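Local structure of hexokinase (Schistosoma mansoni, 1BDG) at residues K107-I119 / F164-L178. The protein catalyses the ATP-dependent phosphorylation of glucose and other hexoses to hexose 6-phosphates, the first step of glycolysis. Numbering follows the deposited sequence.
Sequences KMSGSGTELFKYI and FSADGVEGHNVAELL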
# COMPACT_ATOMS: atom_id res chain seq x y z
N LYS A 107 -10.89 -13.11 -12.44
CA LYS A 107 -11.76 -12.57 -11.41
C LYS A 107 -11.59 -11.06 -11.13
O LYS A 107 -12.58 -10.35 -10.92
CB LYS A 107 -11.53 -13.35 -10.10
CG LYS A 107 -12.69 -14.24 -9.68
CD LYS A 107 -13.27 -15.00 -10.85
CE LYS A 107 -14.52 -15.77 -10.44
NZ LYS A 107 -15.21 -16.38 -11.62
N MET A 108 -10.36 -10.57 -11.22
CA MET A 108 -10.05 -9.17 -10.93
C MET A 108 -10.27 -8.14 -12.01
O MET A 108 -10.08 -6.95 -11.78
CB MET A 108 -8.62 -9.06 -10.43
CG MET A 108 -8.43 -9.63 -9.05
SD MET A 108 -6.84 -10.36 -8.98
CE MET A 108 -5.76 -8.93 -9.34
N SER A 109 -10.65 -8.61 -13.19
CA SER A 109 -10.92 -7.75 -14.33
C SER A 109 -12.27 -8.02 -15.00
O SER A 109 -12.68 -7.27 -15.87
CB SER A 109 -9.80 -7.89 -15.34
OG SER A 109 -8.88 -8.89 -14.94
N GLY A 110 -12.95 -9.08 -14.58
CA GLY A 110 -14.25 -9.39 -15.16
C GLY A 110 -15.36 -8.57 -14.51
O GLY A 110 -15.14 -7.42 -14.11
N SER A 111 -16.56 -9.14 -14.38
CA SER A 111 -17.65 -8.41 -13.76
C SER A 111 -17.51 -8.34 -12.23
O SER A 111 -16.82 -9.17 -11.62
CB SER A 111 -19.02 -8.98 -14.18
OG SER A 111 -19.24 -10.28 -13.64
N GLY A 112 -18.18 -7.36 -11.62
CA GLY A 112 -18.11 -7.16 -10.19
C GLY A 112 -18.77 -8.29 -9.46
O GLY A 112 -18.23 -8.81 -8.47
N THR A 113 -19.95 -8.66 -9.94
CA THR A 113 -20.75 -9.75 -9.37
C THR A 113 -19.92 -11.05 -9.39
O THR A 113 -19.96 -11.85 -8.45
CB THR A 113 -22.08 -9.94 -10.17
OG1 THR A 113 -21.80 -10.26 -11.55
CG2 THR A 113 -22.89 -8.65 -10.14
N GLU A 114 -19.12 -11.23 -10.44
CA GLU A 114 -18.27 -12.40 -10.57
C GLU A 114 -17.14 -12.38 -9.51
O GLU A 114 -16.77 -13.44 -8.96
CB GLU A 114 -17.71 -12.48 -11.99
N LEU A 115 -16.56 -11.21 -9.25
CA LEU A 115 -15.51 -11.13 -8.24
C LEU A 115 -16.19 -11.29 -6.87
O LEU A 115 -15.85 -12.19 -6.10
CB LEU A 115 -14.77 -9.78 -8.32
CG LEU A 115 -13.61 -9.45 -7.36
CD1 LEU A 115 -12.41 -10.37 -7.62
CD2 LEU A 115 -13.20 -8.01 -7.54
N PHE A 116 -17.21 -10.48 -6.61
CA PHE A 116 -17.92 -10.58 -5.34
C PHE A 116 -18.58 -11.92 -5.09
O PHE A 116 -18.86 -12.30 -3.94
CB PHE A 116 -18.90 -9.42 -5.18
CG PHE A 116 -18.25 -8.20 -4.64
CD1 PHE A 116 -18.06 -8.05 -3.28
CD2 PHE A 116 -17.74 -7.23 -5.50
CE1 PHE A 116 -17.37 -6.97 -2.78
CE2 PHE A 116 -17.05 -6.15 -5.00
CZ PHE A 116 -16.86 -6.03 -3.63
N LYS A 117 -18.83 -12.65 -6.18
CA LYS A 117 -19.39 -13.99 -6.08
C LYS A 117 -18.23 -14.88 -5.59
O LYS A 117 -18.38 -15.61 -4.60
CB LYS A 117 -19.91 -14.47 -7.44
CG LYS A 117 -20.54 -15.83 -7.37
CD LYS A 117 -21.21 -16.19 -8.65
CE LYS A 117 -21.68 -17.62 -8.58
NZ LYS A 117 -22.25 -18.08 -9.87
N TYR A 118 -17.07 -14.75 -6.22
CA TYR A 118 -15.91 -15.53 -5.83
C TYR A 118 -15.67 -15.36 -4.32
O TYR A 118 -15.53 -16.34 -3.57
CB TYR A 118 -14.67 -15.14 -6.64
CG TYR A 118 -13.46 -15.97 -6.29
CD1 TYR A 118 -13.23 -17.20 -6.91
CD2 TYR A 118 -12.60 -15.57 -5.28
CE1 TYR A 118 -12.17 -18.02 -6.51
CE2 TYR A 118 -11.55 -16.37 -4.88
CZ TYR A 118 -11.35 -17.58 -5.49
OH TYR A 118 -10.33 -18.36 -5.03
N ILE A 119 -15.67 -14.10 -3.86
CA ILE A 119 -15.44 -13.80 -2.44
C ILE A 119 -16.34 -14.68 -1.57
O ILE A 119 -15.83 -15.41 -0.70
CB ILE A 119 -15.71 -12.29 -2.12
CG1 ILE A 119 -14.68 -11.41 -2.83
CG2 ILE A 119 -15.66 -12.04 -0.63
CD1 ILE A 119 -13.30 -11.67 -2.40
N PHE A 164 -6.54 -4.17 -10.20
CA PHE A 164 -7.95 -4.46 -10.41
C PHE A 164 -8.61 -3.57 -11.47
O PHE A 164 -8.21 -2.42 -11.68
CB PHE A 164 -8.72 -4.30 -9.10
CG PHE A 164 -8.49 -5.40 -8.11
CD1 PHE A 164 -7.21 -5.67 -7.62
CD2 PHE A 164 -9.56 -6.11 -7.59
CE1 PHE A 164 -7.01 -6.63 -6.62
CE2 PHE A 164 -9.37 -7.07 -6.60
CZ PHE A 164 -8.10 -7.33 -6.12
N SER A 165 -9.61 -4.13 -12.15
CA SER A 165 -10.38 -3.44 -13.19
C SER A 165 -11.67 -4.20 -13.46
O SER A 165 -12.03 -4.39 -14.61
CB SER A 165 -9.58 -3.29 -14.49
OG SER A 165 -9.13 -4.54 -14.98
N ALA A 166 -12.31 -4.68 -12.40
CA ALA A 166 -13.56 -5.41 -12.54
C ALA A 166 -14.64 -4.39 -12.89
O ALA A 166 -14.67 -3.30 -12.32
CB ALA A 166 -13.90 -6.11 -11.25
N ASP A 167 -15.49 -4.71 -13.86
CA ASP A 167 -16.53 -3.77 -14.23
C ASP A 167 -17.72 -3.97 -13.30
O ASP A 167 -17.86 -5.01 -12.66
CB ASP A 167 -16.93 -3.96 -15.69
CG ASP A 167 -17.82 -5.16 -15.90
OD1 ASP A 167 -17.34 -6.29 -15.66
OD2 ASP A 167 -18.99 -4.98 -16.31
N GLY A 168 -18.55 -2.95 -13.17
CA GLY A 168 -19.72 -3.08 -12.32
C GLY A 168 -19.45 -2.88 -10.85
O GLY A 168 -20.32 -3.15 -10.02
N VAL A 169 -18.28 -2.35 -10.52
CA VAL A 169 -17.95 -2.12 -9.11
C VAL A 169 -17.82 -0.64 -8.76
O VAL A 169 -18.39 -0.18 -7.77
CB VAL A 169 -16.65 -2.84 -8.71
CG1 VAL A 169 -16.45 -2.75 -7.20
CG2 VAL A 169 -16.69 -4.28 -9.14
N GLU A 170 -17.11 0.12 -9.60
CA GLU A 170 -16.87 1.54 -9.34
C GLU A 170 -18.16 2.32 -9.34
O GLU A 170 -19.00 2.13 -10.22
CB GLU A 170 -15.92 2.14 -10.38
CG GLU A 170 -14.52 1.58 -10.42
CD GLU A 170 -13.64 2.34 -11.41
OE1 GLU A 170 -14.16 3.24 -12.11
OE2 GLU A 170 -12.42 2.06 -11.48
N GLY A 171 -18.32 3.18 -8.35
CA GLY A 171 -19.53 3.98 -8.25
C GLY A 171 -20.63 3.27 -7.51
O GLY A 171 -21.66 3.88 -7.21
N HIS A 172 -20.41 2.00 -7.19
CA HIS A 172 -21.39 1.18 -6.46
C HIS A 172 -21.03 1.05 -4.98
O HIS A 172 -19.88 1.28 -4.57
CB HIS A 172 -21.47 -0.23 -7.06
CG HIS A 172 -21.99 -0.26 -8.47
ND1 HIS A 172 -21.16 -0.37 -9.56
CD2 HIS A 172 -23.25 -0.19 -8.95
CE1 HIS A 172 -21.88 -0.36 -10.67
NE2 HIS A 172 -23.16 -0.26 -10.32
N ASN A 173 -22.02 0.63 -4.18
CA ASN A 173 -21.76 0.43 -2.76
C ASN A 173 -21.24 -1.00 -2.62
O ASN A 173 -21.99 -1.97 -2.75
CB ASN A 173 -23.03 0.62 -1.94
CG ASN A 173 -22.82 0.29 -0.45
OD1 ASN A 173 -21.73 -0.06 -0.01
ND2 ASN A 173 -23.89 0.43 0.33
N VAL A 174 -19.94 -1.12 -2.41
CA VAL A 174 -19.30 -2.42 -2.23
C VAL A 174 -19.90 -3.30 -1.13
O VAL A 174 -20.01 -4.52 -1.30
CB VAL A 174 -17.80 -2.23 -1.97
CG1 VAL A 174 -17.18 -3.52 -1.46
CG2 VAL A 174 -17.11 -1.74 -3.23
N ALA A 175 -20.29 -2.71 0.00
CA ALA A 175 -20.86 -3.49 1.11
C ALA A 175 -22.12 -4.22 0.67
O ALA A 175 -22.39 -5.34 1.10
CB ALA A 175 -21.17 -2.59 2.27
N GLU A 176 -22.89 -3.58 -0.21
CA GLU A 176 -24.12 -4.20 -0.67
C GLU A 176 -23.79 -5.27 -1.69
O GLU A 176 -24.42 -6.32 -1.72
CB GLU A 176 -25.08 -3.15 -1.24
CG GLU A 176 -26.48 -3.70 -1.49
CD GLU A 176 -27.51 -2.60 -1.76
OE1 GLU A 176 -27.11 -1.48 -2.19
OE2 GLU A 176 -28.73 -2.87 -1.53
N LEU A 177 -22.77 -5.02 -2.50
CA LEU A 177 -22.37 -6.01 -3.48
C LEU A 177 -22.06 -7.30 -2.72
O LEU A 177 -22.72 -8.31 -2.93
CB LEU A 177 -21.16 -5.53 -4.29
CG LEU A 177 -21.42 -4.53 -5.43
CD1 LEU A 177 -20.14 -4.21 -6.16
CD2 LEU A 177 -22.41 -5.13 -6.40
N LEU A 178 -21.15 -7.24 -1.75
CA LEU A 178 -20.79 -8.42 -0.99
C LEU A 178 -22.01 -9.01 -0.30
O LEU A 178 -22.27 -10.21 -0.40
CB LEU A 178 -19.72 -8.11 0.06
CG LEU A 178 -19.20 -9.38 0.75
CD1 LEU A 178 -18.43 -10.24 -0.26
CD2 LEU A 178 -18.34 -9.02 1.92
O HOH W 1 -11.22 -5.44 -17.09
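Helix-helix packing of Phe116 against Leu177 and Leu178, continued by a parallel pairing of the two loops that lead into these helices, joins residues 107-119 and 164-178 within the small subdomain of the hexokinase fold, on one side of its five-stranded mixed sheet. The short helical segments cross at -62°, their axes 10.1 Å apart. Leu177 CB sits over one face of the Phe116 ring, 3.9 Å from its centroid in a CH-pi contact, while Val169 CG1 lies at the ring edge, Val174 CG1 comes in obliquely near CZ and Leu178 CB lies beside CD1. Phe141 of strand 137-143 also touches this ring, which ties the helix pair to the sheet. One turn on, Ile119 CG2 packs against Leu178 CD1.

In the loops, Ser165 N donates an almost straight bond to Met108 O (2.9 Å, 169°), and Asp167 N gives a more bent one to Gly110 O (2.7 Å), approaching tilted from the carbonyl plane. A water bridges Ser109 O and Ser165 OG. Val169 CG2 packs against the backbone of Gly112, in the first turn of its helix, 3.4 Å from CA. Phe164, two residues after the glucose-binding Lys162, stacks on Trp160. With Met108 CG anti to its carbonyl carbon (chi1 -71°), the bent side chain lies over the Phe164 ring, completing a Met-aromatic contact in which SD stands 4.6 Å from the ring centroid.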